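Local structure of geranylgeranyl pyrophosphate synthase (Corynebacterium glutamicum, 3LMD) at residues D33-L36 and T37-N41; D42-V45 and Q46-L50; P92-E95 and N96-K99; T335-E338 and A339-L343; L343-F346 and T347-V351. The protein probably builds a long-chain isoprenoid diphosphate as a magnesium-dependent member of the FPP/GGPP synthase family, possibly a heptaprenyl diphosphate synthase. All coordinates share one frame; numbering follows the deposited sequence.

Contact 1. Residues D33-L36 and T37-N41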
loop_
_atom_site.group_PDB
_atom_site.type_symbol
_atom_site.label_atom_id
_atom_site.label_comp_id
_atom_site.label_asym_id
_atom_site.label_seq_id
_atom_site.Cartn_x
_atom_site.Cartn_y
_atom_site.Cartn_z
ATOM N N ASP A 33 -33.161 -2.240 -20.555
ATOM C CA ASP A 33 -33.264 -3.693 -20.647
ATOM C C ASP A 33 -33.479 -4.264 -19.249
ATOM O O ASP A 33 -32.549 -4.287 -18.437
ATOM C CB ASP A 33 -31.989 -4.262 -21.278
ATOM C CG ASP A 33 -32.068 -5.756 -21.536
ATOM O OD1 ASP A 33 -31.330 -6.236 -22.422
ATOM O OD2 ASP A 33 -32.847 -6.459 -20.858
ATOM N N PRO A 34 -34.720 -4.702 -18.960
ATOM C CA PRO A 34 -35.131 -5.248 -17.669
ATOM C C PRO A 34 -34.358 -6.488 -17.236
ATOM O O PRO A 34 -34.094 -6.639 -16.047
ATOM C CB PRO A 34 -36.614 -5.585 -17.889
ATOM C CG PRO A 34 -37.045 -4.619 -18.940
ATOM C CD PRO A 34 -35.868 -4.551 -19.872
ATOM N N GLU A 35 -33.999 -7.379 -18.162
ATOM C CA GLU A 35 -33.176 -8.530 -17.750
ATOM C C GLU A 35 -31.740 -8.110 -17.460
ATOM O O GLU A 35 -31.171 -8.507 -16.450
ATOM C CB GLU A 35 -33.173 -9.680 -18.756
ATOM C CG GLU A 35 -34.505 -10.344 -18.923
ATOM C CD GLU A 35 -35.239 -9.739 -20.077
ATOM O OE1 GLU A 35 -36.316 -9.134 -19.853
ATOM O OE2 GLU A 35 -34.704 -9.835 -21.206
ATOM N N LEU A 36 -31.152 -7.317 -18.354
ATOM C CA LEU A 36 -29.832 -6.762 -18.077
ATOM C C LEU A 36 -29.848 -6.248 -16.640
ATOM O O LEU A 36 -28.984 -6.610 -15.830
ATOM C CB LEU A 36 -29.490 -5.615 -19.035
ATOM C CG LEU A 36 -28.080 -5.040 -18.835
ATOM C CD1 LEU A 36 -27.048 -6.181 -18.944
ATOM C CD2 LEU A 36 -27.772 -3.927 -19.828
ATOM N N THR A 37 -30.841 -5.414 -16.335
ATOM C CA THR A 37 -30.972 -4.798 -15.013
ATOM C C THR A 37 -30.946 -5.847 -13.878
ATOM O O THR A 37 -30.197 -5.703 -12.898
ATOM C CB THR A 37 -32.224 -3.869 -14.939
ATOM O OG1 THR A 37 -32.051 -2.750 -15.824
ATOM C CG2 THR A 37 -32.441 -3.336 -13.512
ATOM N N ALA A 38 -31.726 -6.916 -14.025
ATOM C CA ALA A 38 -31.819 -7.949 -12.983
ATOM C C ALA A 38 -30.513 -8.738 -12.775
ATOM O O ALA A 38 -30.106 -9.021 -11.634
ATOM C CB ALA A 38 -32.966 -8.908 -13.292
ATOM N N ARG A 39 -29.894 -9.137 -13.881
ATOM C CA ARG A 39 -28.657 -9.903 -13.855
ATOM C C ARG A 39 -27.547 -9.077 -13.196
ATOM O O ARG A 39 -26.836 -9.561 -12.313
ATOM C CB ARG A 39 -28.234 -10.272 -15.282
ATOM C CG ARG A 39 -29.072 -11.365 -15.936
ATOM C CD ARG A 39 -28.427 -11.859 -17.236
ATOM N NE ARG A 39 -28.005 -10.770 -18.131
ATOM C CZ ARG A 39 -28.781 -10.204 -19.059
ATOM N NH1 ARG A 39 -30.037 -10.600 -19.218
ATOM N NH2 ARG A 39 -28.307 -9.230 -19.828
ATOM N N ILE A 40 -27.434 -7.826 -13.622
ATOM C CA ILE A 40 -26.453 -6.900 -13.081
ATOM C C ILE A 40 -26.711 -6.641 -11.590
ATOM O O ILE A 40 -25.806 -6.791 -10.781
ATOM C CB ILE A 40 -26.440 -5.586 -13.881
ATOM C CG1 ILE A 40 -25.879 -5.832 -15.286
ATOM C CG2 ILE A 40 -25.641 -4.517 -13.172
ATOM C CD1 ILE A 40 -24.434 -6.285 -15.319
ATOM N N ASN A 41 -27.943 -6.275 -11.226
ATOM C CA ASN A 41 -28.316 -6.125 -9.808
ATOM C C ASN A 41 -27.949 -7.336 -8.931
ATOM O O ASN A 41 -27.380 -7.166 -7.851
ATOM C CB ASN A 41 -29.797 -5.761 -9.637
ATOM C CG ASN A 41 -30.084 -4.305 -9.990
ATOM O OD1 ASN A 41 -29.166 -3.493 -10.127
ATOM N ND2 ASN A 41 -31.354 -3.973 -10.144
#
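Thr37 returns to Asp33 one turn back, at the N-cap of helix 34-55, and takes its carbonyl with two donors. Thr37 N lies 2.9 Å from Asp33 O in an ordinary helical bond. Thr37 OG1 reaches the same Asp33 O at 3.1 Å from well above the carbonyl plane, because the hydroxyl branch stands beside the backbone N (chi1 -66°). The Asp33 carboxylate does the capping: Leu36 N meets Asp33 OD2 at 3.1 Å from above the carboxylate plane, while the bond from Glu35 N to Asp33 OD2 is bent and weak. Asp33 OD1 is taken by Thr335 OG1 of helix 335-349.

The tight side belongs to Leu36 and Ile40, both buried and set side by side one turn apart, with Leu36 CD1 3.9 Å from Ile40 CG1. Phe31 touches Leu36, and Leu83 and Leu84 of helix 77-86 lie against Ile40.

The solvent side belongs to Glu35 and Arg39, both exposed. Their charged ends do not meet. Instead a bend at chi3 (-48°) folds the Arg39 chain back, and one face of its guanidinium covers the backbone between Glu35 and Leu36. Arg39 NH1 lies 3.3 Å from Glu35 CB, and Arg39 NH2 ends 3.4 Å from Leu36 CD1.

Contact 2. Residues D42-V45 and Q46-L50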
loop_
_atom_site.group_PDB
_atom_site.type_symbol
_atom_site.label_atom_id
_atom_site.label_comp_id
_atom_site.label_asym_id
_atom_site.label_seq_id
_atom_site.Cartn_x
_atom_site.Cartn_y
_atom_site.Cartn_z
ATOM N N ASP A 42 -28.255 -8.543 -9.393
ATOM C CA ASP A 42 -27.888 -9.764 -8.656
ATOM C C ASP A 42 -26.375 -9.896 -8.488
ATOM O O ASP A 42 -25.887 -10.316 -7.445
ATOM C CB ASP A 42 -28.365 -11.015 -9.387
ATOM C CG ASP A 42 -29.874 -11.172 -9.357
ATOM O OD1 ASP A 42 -30.542 -10.341 -8.706
ATOM O OD2 ASP A 42 -30.384 -12.120 -9.992
ATOM N N ALA A 43 -25.637 -9.588 -9.538
ATOM C CA ALA A 43 -24.189 -9.691 -9.444
ATOM C C ALA A 43 -23.624 -8.581 -8.529
ATOM O O ALA A 43 -22.646 -8.822 -7.825
ATOM C CB ALA A 43 -23.552 -9.661 -10.827
ATOM N N MET A 44 -24.252 -7.396 -8.504
ATOM C CA MET A 44 -23.817 -6.323 -7.584
ATOM C C MET A 44 -23.989 -6.714 -6.115
ATOM O O MET A 44 -23.205 -6.290 -5.254
ATOM C CB MET A 44 -24.479 -4.962 -7.867
ATOM C CG MET A 44 -23.909 -4.201 -9.065
ATOM S SD MET A 44 -22.188 -3.585 -8.849
ATOM C CE MET A 44 -22.012 -3.520 -7.081
ATOM N N VAL A 45 -25.012 -7.508 -5.810
ATOM C CA VAL A 45 -25.186 -7.988 -4.431
ATOM C C VAL A 45 -24.015 -8.911 -4.073
ATOM O O VAL A 45 -23.452 -8.866 -2.958
ATOM C CB VAL A 45 -26.518 -8.782 -4.295
ATOM C CG1 VAL A 45 -26.578 -9.547 -2.952
ATOM C CG2 VAL A 45 -27.715 -7.860 -4.476
ATOM N N GLN A 46 -23.646 -9.775 -5.005
ATOM C CA GLN A 46 -22.529 -10.680 -4.796
ATOM C C GLN A 46 -21.192 -9.921 -4.608
ATOM O O GLN A 46 -20.360 -10.300 -3.784
ATOM C CB GLN A 46 -22.404 -11.634 -5.973
ATOM C CG GLN A 46 -23.626 -12.569 -6.154
ATOM C CD GLN A 46 -23.540 -13.363 -7.450
ATOM O OE1 GLN A 46 -22.708 -14.256 -7.586
ATOM N NE2 GLN A 46 -24.395 -13.029 -8.414
ATOM N N VAL A 47 -20.992 -8.874 -5.391
ATOM C CA VAL A 47 -19.838 -7.973 -5.180
ATOM C C VAL A 47 -19.876 -7.366 -3.779
ATOM O O VAL A 47 -18.874 -7.343 -3.065
ATOM C CB VAL A 47 -19.890 -6.800 -6.197
ATOM C CG1 VAL A 47 -18.930 -5.685 -5.800
ATOM C CG2 VAL A 47 -19.626 -7.331 -7.617
ATOM N N GLU A 48 -21.018 -6.796 -3.414
ATOM C CA GLU A 48 -21.159 -6.215 -2.103
ATOM C C GLU A 48 -20.857 -7.226 -0.976
ATOM O O GLU A 48 -20.259 -6.865 0.031
ATOM C CB GLU A 48 -22.566 -5.626 -1.908
ATOM C CG GLU A 48 -22.871 -4.392 -2.794
ATOM C CD GLU A 48 -22.177 -3.111 -2.283
ATOM O OE1 GLU A 48 -21.366 -3.200 -1.336
ATOM O OE2 GLU A 48 -22.467 -2.015 -2.810
ATOM N N GLU A 49 -21.288 -8.475 -1.127
ATOM C CA GLU A 49 -21.074 -9.481 -0.072
ATOM C C GLU A 49 -19.594 -9.774 0.082
ATOM O O GLU A 49 -19.084 -9.837 1.202
ATOM C CB GLU A 49 -21.837 -10.796 -0.364
ATOM C CG GLU A 49 -23.274 -10.671 0.156
ATOM C CD GLU A 49 -24.250 -11.690 -0.412
ATOM O OE1 GLU A 49 -23.815 -12.649 -1.094
ATOM O OE2 GLU A 49 -25.465 -11.504 -0.162
ATOM N N LEU A 50 -18.915 -9.968 -1.035
ATOM C CA LEU A 50 -17.503 -10.363 -0.986
ATOM C C LEU A 50 -16.652 -9.168 -0.520
ATOM O O LEU A 50 -15.715 -9.318 0.271
ATOM C CB LEU A 50 -17.041 -10.945 -2.333
ATOM C CG LEU A 50 -15.548 -11.285 -2.427
ATOM C CD1 LEU A 50 -15.117 -12.272 -1.294
ATOM C CD2 LEU A 50 -15.148 -11.825 -3.793
#
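Asp42 O receives two donors from Gln46, both weakly: the side-chain Gln46 NE2 at 3.2 Å and the backbone Gln46 N at 3.4 Å. The Gln46 chain can do this because CG stands opposite its own carbonyl carbon (chi1 -63°) and therefore runs back toward the start of the helix, where the amide nitrogen passes close to Ala43 CA. One residue thus holds the same carbonyl with backbone and tip, and two long bonds stand in for a single short helical one. The following turn is more regular, with Glu48 N 2.9 Å from Met44 O.

Two further pairs run along the helix with their side chains pointing the same way. Val45 and Glu49 form one on the exposed side; the Glu49 carboxylate comes alongside a methyl group, with Glu49 OE2 3.6 Å from Val45 CG1. Met44 and Val47 form the other. The methionine is bent at both chi2 and chi3 so that its terminal methyl turns toward the next turn, leaving Met44 CE 4.0 Å from Val47 CG1. Glu48 packs its stem against the backbone, Glu48 CG being 3.1 Å from Met44 O, and then bends at chi2 (-76°) to carry its carboxylate away to a salt bridge with Arg76.

Within the all-helical prenyl synthase fold, Met44 lies on Met80 and Leu83 of helix 77-86, while Val47 touches Pro79 of that helix and also Ile98, Ala101 and Val102 of helix 95-118.

Contact 3. Residues P92-E95 and N96-K99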
loop_
_atom_site.group_PDB
_atom_site.type_symbol
_atom_site.label_atom_id
_atom_site.label_comp_id
_atom_site.label_asym_id
_atom_site.label_seq_id
_atom_site.Cartn_x
_atom_site.Cartn_y
_atom_site.Cartn_z
ATOM N N PRO A 92 -20.037 -14.157 -18.539
ATOM C CA PRO A 92 -20.457 -12.903 -17.903
ATOM C C PRO A 92 -20.803 -13.108 -16.461
ATOM O O PRO A 92 -21.422 -14.123 -16.102
ATOM C CB PRO A 92 -21.735 -12.506 -18.653
ATOM C CG PRO A 92 -21.820 -13.395 -19.854
ATOM C CD PRO A 92 -20.927 -14.579 -19.642
ATOM N N LEU A 93 -20.414 -12.153 -15.621
ATOM C CA LEU A 93 -20.865 -12.172 -14.244
ATOM C C LEU A 93 -20.450 -13.425 -13.473
ATOM O O LEU A 93 -21.064 -13.781 -12.481
ATOM C CB LEU A 93 -22.384 -11.964 -14.178
ATOM C CG LEU A 93 -22.884 -10.796 -15.033
ATOM C CD1 LEU A 93 -24.425 -10.763 -15.040
ATOM C CD2 LEU A 93 -22.298 -9.444 -14.514
ATOM N N SER A 94 -19.393 -14.088 -13.919
ATOM C CA SER A 94 -18.972 -15.332 -13.289
ATOM C C SER A 94 -18.254 -15.026 -11.976
ATOM O O SER A 94 -18.071 -13.855 -11.622
ATOM C CB SER A 94 -18.045 -16.073 -14.225
ATOM O OG SER A 94 -16.911 -15.261 -14.499
ATOM N N GLU A 95 -17.840 -16.064 -11.250
ATOM C CA GLU A 95 -17.275 -15.850 -9.913
ATOM C C GLU A 95 -15.983 -14.986 -9.988
ATOM O O GLU A 95 -15.717 -14.170 -9.097
ATOM C CB GLU A 95 -16.983 -17.208 -9.253
ATOM C CG GLU A 95 -16.090 -17.187 -8.020
ATOM C CD GLU A 95 -15.056 -18.345 -8.043
ATOM O OE1 GLU A 95 -14.868 -18.976 -9.116
ATOM O OE2 GLU A 95 -14.430 -18.629 -6.998
ATOM N N ASN A 96 -15.176 -15.196 -11.017
ATOM C CA ASN A 96 -13.930 -14.425 -11.122
ATOM C C ASN A 96 -14.153 -12.972 -11.579
ATOM O O ASN A 96 -13.364 -12.081 -11.238
ATOM C CB ASN A 96 -12.928 -15.129 -12.006
ATOM C CG ASN A 96 -12.260 -16.318 -11.306
ATOM O OD1 ASN A 96 -12.431 -16.536 -10.111
ATOM N ND2 ASN A 96 -11.469 -17.065 -12.056
ATOM N N VAL A 97 -15.209 -12.749 -12.357
ATOM C CA VAL A 97 -15.666 -11.386 -12.674
ATOM C C VAL A 97 -16.081 -10.642 -11.399
ATOM O O VAL A 97 -15.691 -9.493 -11.186
ATOM C CB VAL A 97 -16.862 -11.387 -13.668
ATOM C CG1 VAL A 97 -17.434 -9.975 -13.828
ATOM C CG2 VAL A 97 -16.443 -11.905 -15.027
ATOM N N ILE A 98 -16.884 -11.289 -10.550
ATOM C CA ILE A 98 -17.257 -10.709 -9.253
ATOM C C ILE A 98 -16.025 -10.417 -8.418
ATOM O O ILE A 98 -15.919 -9.358 -7.800
ATOM C CB ILE A 98 -18.123 -11.687 -8.414
ATOM C CG1 ILE A 98 -19.417 -12.046 -9.141
ATOM C CG2 ILE A 98 -18.431 -11.120 -7.032
ATOM C CD1 ILE A 98 -20.139 -10.894 -9.647
ATOM N N LYS A 99 -15.114 -11.369 -8.355
ATOM C CA LYS A 99 -13.910 -11.182 -7.547
ATOM C C LYS A 99 -13.002 -10.042 -8.090
ATOM O O LYS A 99 -12.433 -9.259 -7.314
ATOM C CB LYS A 99 -13.136 -12.512 -7.506
ATOM C CG LYS A 99 -12.016 -12.586 -6.513
ATOM C CD LYS A 99 -11.477 -14.047 -6.367
ATOM C CE LYS A 99 -12.567 -15.048 -5.959
ATOM N NZ LYS A 99 -12.007 -16.352 -5.470
HETATM O O HOH W 1 -15.241 -17.783 -12.320
#
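Glu95 and Asn96 bring their side chains together at the first turn of helix 95-118, just after the N-cap residue Ser94. The Glu95 carboxylate and the Asn96 amide are turned 28° apart, and the oxygens Glu95 OE1 and Asn96 OD1 approach to 3.6 Å without a bond between them. A water joins the two residues by another route: it accepts from Asn96 N at 2.9 Å, one of the backbone donors that the first turn of a helix leaves without a carbonyl partner, and it donates weakly to Glu95 OE1.

Glu95 also reaches one turn ahead. Its CG is anti to the backbone N (chi1 166°), which sends the carboxylate alongside Lys99, and the resulting salt bridge is long, with Glu95 OE2 3.7 Å from Lys99 NZ. The ammonium is hydrogen-bonded to Gln156 OE1 of helix 132-157.

Val97, by contrast, is buried. Val97 CG2 lies 3.4 Å from Ser94 OG, a hydroxyl that is itself bonded to Lys91 O in the loop before the helix, and the valine side chain touches Leu83 and Ser86 of helix 77-86. The regular helical bonds start here, with Ile98 N 3.0 Å from Ser94 O.

The chemistry divides accordingly between a buried apolar side and a polar side where one water bridges. A carboxylate at this end of a helix probably gains from the partial positive charge at the start of the helix, so Glu95 would be stabilised there even though its direct ion pair with Lys99 is loose.

Contact 4. Residues T335-E338 and A339-L343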
loop_
_atom_site.group_PDB
_atom_site.type_symbol
_atom_site.label_atom_id
_atom_site.label_comp_id
_atom_site.label_asym_id
_atom_site.label_seq_id
_atom_site.Cartn_x
_atom_site.Cartn_y
_atom_site.Cartn_z
ATOM N N THR A 335 -27.738 -4.237 -26.042
ATOM C CA THR A 335 -28.284 -3.351 -25.054
ATOM C C THR A 335 -27.221 -2.968 -24.058
ATOM O O THR A 335 -27.291 -1.930 -23.475
ATOM C CB THR A 335 -29.433 -3.958 -24.265
ATOM O OG1 THR A 335 -29.030 -5.192 -23.706
ATOM C CG2 THR A 335 -30.599 -4.160 -25.123
ATOM N N VAL A 336 -26.250 -3.830 -23.854
ATOM C CA VAL A 336 -25.182 -3.459 -22.908
ATOM C C VAL A 336 -24.330 -2.378 -23.563
ATOM O O VAL A 336 -23.968 -1.403 -22.925
ATOM C CB VAL A 336 -24.328 -4.646 -22.490
ATOM C CG1 VAL A 336 -23.150 -4.184 -21.548
ATOM C CG2 VAL A 336 -25.200 -5.649 -21.735
ATOM N N LYS A 337 -24.013 -2.543 -24.846
ATOM C CA LYS A 337 -23.281 -1.469 -25.539
ATOM C C LYS A 337 -23.987 -0.130 -25.402
ATOM O O LYS A 337 -23.346 0.901 -25.142
ATOM C CB LYS A 337 -23.065 -1.813 -27.018
ATOM C CG LYS A 337 -22.373 -0.719 -27.837
ATOM C CD LYS A 337 -21.790 -1.283 -29.144
ATOM C CE LYS A 337 -21.881 -0.243 -30.274
ATOM N NZ LYS A 337 -21.175 -0.760 -31.505
ATOM N N GLU A 338 -25.307 -0.125 -25.587
ATOM C CA GLU A 338 -26.057 1.125 -25.548
ATOM C C GLU A 338 -26.187 1.686 -24.127
ATOM O O GLU A 338 -26.280 2.896 -23.953
ATOM C CB GLU A 338 -27.453 0.962 -26.188
ATOM C CG GLU A 338 -27.419 0.789 -27.740
ATOM C CD GLU A 338 -26.478 1.780 -28.461
ATOM O OE1 GLU A 338 -26.590 3.016 -28.258
ATOM O OE2 GLU A 338 -25.625 1.318 -29.240
ATOM N N ALA A 339 -26.209 0.805 -23.122
ATOM C CA ALA A 339 -26.189 1.237 -21.721
ATOM C C ALA A 339 -24.853 1.951 -21.404
ATOM O O ALA A 339 -24.826 2.966 -20.693
ATOM C CB ALA A 339 -26.365 0.006 -20.790
ATOM N N LEU A 340 -23.758 1.415 -21.931
ATOM C CA LEU A 340 -22.468 2.072 -21.759
ATOM C C LEU A 340 -22.479 3.409 -22.436
ATOM O O LEU A 340 -22.025 4.390 -21.859
ATOM C CB LEU A 340 -21.313 1.218 -22.274
ATOM C CG LEU A 340 -21.115 -0.066 -21.466
ATOM C CD1 LEU A 340 -20.125 -0.923 -22.172
ATOM C CD2 LEU A 340 -20.658 0.244 -20.008
ATOM N N ARG A 341 -22.999 3.467 -23.644
ATOM C CA ARG A 341 -23.075 4.704 -24.357
ATOM C C ARG A 341 -23.923 5.699 -23.605
ATOM O O ARG A 341 -23.549 6.823 -23.450
ATOM C CB ARG A 341 -23.625 4.491 -25.756
ATOM C CG ARG A 341 -23.401 5.653 -26.697
ATOM C CD ARG A 341 -24.289 5.661 -27.918
ATOM N NE ARG A 341 -24.262 4.431 -28.692
ATOM C CZ ARG A 341 -23.312 4.095 -29.533
ATOM N NH1 ARG A 341 -22.284 4.875 -29.704
ATOM N NH2 ARG A 341 -23.387 2.966 -30.180
ATOM N N ASN A 342 -25.065 5.263 -23.125
ATOM C CA ASN A 342 -25.991 6.150 -22.479
ATOM C C ASN A 342 -25.431 6.744 -21.222
ATOM O O ASN A 342 -25.723 7.840 -20.893
ATOM C CB ASN A 342 -27.294 5.460 -22.148
ATOM C CG ASN A 342 -28.099 5.099 -23.373
ATOM O OD1 ASN A 342 -29.030 4.328 -23.283
ATOM N ND2 ASN A 342 -27.739 5.631 -24.512
ATOM N N LEU A 343 -24.624 6.010 -20.508
ATOM C CA LEU A 343 -24.081 6.595 -19.333
ATOM C C LEU A 343 -23.041 7.666 -19.581
ATOM O O LEU A 343 -22.914 8.592 -18.830
ATOM C CB LEU A 343 -23.622 5.560 -18.358
ATOM C CG LEU A 343 -22.431 4.714 -18.610
ATOM C CD1 LEU A 343 -21.298 5.419 -18.088
ATOM C CD2 LEU A 343 -22.619 3.458 -17.852
HETATM O O HOH W 2 -28.082 4.564 -26.811
#
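Arg341 answers Glu338 three residues earlier with a side-on, two-pronged salt bridge. At the root, Arg341 CB rests 3.6 Å from Glu338 O, against the preceding turn. Its first torsion sets CG anti to the backbone N (chi1 -165°), and further out Arg341 CD lies 3.5 Å from Glu338 OE1. The bend at chi3 then turns Arg341 NE onto Glu338 OE1, to which it donates at 2.8 Å, nearly straight at 166°. Beyond CZ, Arg341 NH2 donates to Glu338 OE2 at 2.9 Å, using the syn lone pair of that oxygen. Guanidinium and carboxylate are nearly coplanar, 25° apart, so each oxygen has its own N-H and neither group can readily rotate. Arg341 NH1 turns to Asn325 OD1 on helix 309-328.

A bridging water adds a second hold on the acid: it donates to Glu338 OE1 at 2.6 Å and accepts from Asn342 ND2. Lys337 CE also lies 3.5 Å from Arg341 NH2, while the lysine ammonium is drawn off to Asp333 and to the carbonyls of Leu328 and Leu331.

This is the i to i+3 Glu-Arg salt bridge of an amphipathic helix, whose inner side here carries Leu340 into the all-helical core.

Contact 5. Residues L343-F346 and T347-V351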
loop_
_atom_site.group_PDB
_atom_site.type_symbol
_atom_site.label_atom_id
_atom_site.label_comp_id
_atom_site.label_asym_id
_atom_site.label_seq_id
_atom_site.Cartn_x
_atom_site.Cartn_y
_atom_site.Cartn_z
ATOM N N LEU A 343 -24.624 6.010 -20.508
ATOM C CA LEU A 343 -24.081 6.595 -19.333
ATOM C C LEU A 343 -23.041 7.666 -19.581
ATOM O O LEU A 343 -22.914 8.592 -18.830
ATOM C CB LEU A 343 -23.622 5.560 -18.358
ATOM C CG LEU A 343 -22.431 4.714 -18.610
ATOM C CD1 LEU A 343 -21.298 5.419 -18.088
ATOM C CD2 LEU A 343 -22.619 3.458 -17.852
ATOM N N ALA A 344 -22.322 7.525 -20.673
ATOM C CA ALA A 344 -21.453 8.577 -21.135
ATOM C C ALA A 344 -22.251 9.768 -21.597
ATOM O O ALA A 344 -22.018 10.851 -21.159
ATOM C CB ALA A 344 -20.574 8.096 -22.199
ATOM N N THR A 345 -23.220 9.525 -22.460
ATOM C CA THR A 345 -24.019 10.564 -23.066
ATOM C C THR A 345 -24.774 11.355 -22.035
ATOM O O THR A 345 -24.847 12.545 -22.068
ATOM C CB THR A 345 -25.006 9.993 -24.053
ATOM O OG1 THR A 345 -24.306 9.462 -25.161
ATOM C CG2 THR A 345 -25.844 11.055 -24.528
ATOM N N PHE A 346 -25.333 10.651 -21.095
ATOM C CA PHE A 346 -26.121 11.288 -20.057
ATOM C C PHE A 346 -25.241 12.248 -19.262
ATOM O O PHE A 346 -25.668 13.334 -18.859
ATOM C CB PHE A 346 -26.713 10.228 -19.122
ATOM C CG PHE A 346 -27.531 10.803 -17.997
ATOM C CD1 PHE A 346 -28.891 11.060 -18.167
ATOM C CD2 PHE A 346 -26.946 11.094 -16.775
ATOM C CE1 PHE A 346 -29.655 11.600 -17.126
ATOM C CE2 PHE A 346 -27.704 11.638 -15.731
ATOM C CZ PHE A 346 -29.055 11.889 -15.909
ATOM N N THR A 347 -24.006 11.844 -19.025
ATOM C CA THR A 347 -23.080 12.694 -18.282
ATOM C C THR A 347 -22.767 13.953 -19.095
ATOM O O THR A 347 -22.790 15.063 -18.579
ATOM C CB THR A 347 -21.769 11.935 -17.958
ATOM O OG1 THR A 347 -22.085 10.730 -17.241
ATOM C CG2 THR A 347 -20.832 12.805 -17.114
ATOM N N VAL A 348 -22.459 13.785 -20.373
ATOM C CA VAL A 348 -22.151 14.956 -21.188
ATOM C C VAL A 348 -23.354 15.926 -21.206
ATOM O O VAL A 348 -23.182 17.151 -21.115
ATOM C CB VAL A 348 -21.780 14.541 -22.610
ATOM C CG1 VAL A 348 -21.605 15.771 -23.515
ATOM C CG2 VAL A 348 -20.474 13.634 -22.578
ATOM N N LYS A 349 -24.558 15.366 -21.288
ATOM C CA LYS A 349 -25.799 16.162 -21.338
ATOM C C LYS A 349 -26.046 16.985 -20.089
ATOM O O LYS A 349 -26.838 17.924 -20.109
ATOM C CB LYS A 349 -27.007 15.268 -21.604
ATOM C CG LYS A 349 -27.398 15.205 -23.064
ATOM C CD LYS A 349 -28.193 13.954 -23.400
ATOM C CE LYS A 349 -28.487 13.925 -24.901
ATOM N NZ LYS A 349 -29.096 12.647 -25.346
ATOM N N ARG A 350 -25.385 16.651 -18.987
ATOM C CA ARG A 350 -25.489 17.524 -17.816
ATOM C C ARG A 350 -24.934 18.942 -18.075
ATOM O O ARG A 350 -25.285 19.885 -17.352
ATOM C CB ARG A 350 -24.740 16.945 -16.621
ATOM C CG ARG A 350 -25.213 15.587 -16.120
ATOM C CD ARG A 350 -24.321 15.165 -14.951
ATOM N NE ARG A 350 -24.609 13.800 -14.525
ATOM C CZ ARG A 350 -25.477 13.485 -13.563
ATOM N NH1 ARG A 350 -26.142 14.443 -12.919
ATOM N NH2 ARG A 350 -25.680 12.211 -13.242
ATOM N N VAL A 351 -24.031 19.088 -19.052
ATOM C CA VAL A 351 -23.390 20.390 -19.315
ATOM C C VAL A 351 -23.492 20.800 -20.784
ATOM O O VAL A 351 -23.284 21.954 -21.132
ATOM C CB VAL A 351 -21.901 20.418 -18.890
ATOM C CG1 VAL A 351 -21.783 20.361 -17.382
ATOM C CG2 VAL A 351 -21.120 19.257 -19.544
#
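Thr347 reaches back to Leu343 with its hydroxyl: Thr347 OG1 lies 2.8 Å from Leu343 O, approaching nearly along the C=O axis. The backbone bond to the same carbonyl, from Thr347 N, is weak at 3.4 Å, so the side chain supplies the stronger hold. The Thr347 side chain also touches Phe236 and Ser22.

Val348 keeps the regular pattern, Val348 N being 3.1 Å from Ala344 O, and its side chain touches Val317, Tyr318 and Met321 of helix 309-328. Lys349 runs its extended chain alongside Thr345, and the ammonium passes the methyl, with Lys349 NZ 3.7 Å from Thr345 CG2.

Arg350 meets Phe346 by edge and face. The extended chain brings Arg350 NH2 to 3.3 Å from Phe346 CE2, in the plane of the ring and at its rim. The two planes stand 89° apart, and the guanidinium offers its own face to the ring edge, so it does not lie over the ring face. Arg350 NE has no polar partner in the model, although the contact buries it.

Together these are i to i+4 pairings along the last turns of helix 335-349 in the all-helical prenyl synthase fold: a threonine hydroxyl bonded to a carbonyl, and an aromatic-arginine pair.

In the fold
The five local contacts lie on three helices and the loop before one of them. Contacts 1 and 2 follow one another on helix 34-55, their centres 14 Å apart, and contacts 4 and 5 share Leu343 on helix 335-349. Contact 1 joins the two groups: Asp33 OD1 lies 2.8 Å from Thr335 OG1 of contact 4, and Leu36 CD1 is 3.4 Å from Val336 CG2. Contact 3 packs against contact 2, centre to centre about 10 Å, with Ile98 CD1 3.7 Å from Ala43 O. Contacts 3 and 5 are the farthest pair, about 28 Å between centres. None lies at the calcium-binding residues Asp115, Asp119, Glu302 and Ser305, although contact 3 opens the helix that bears Asp115.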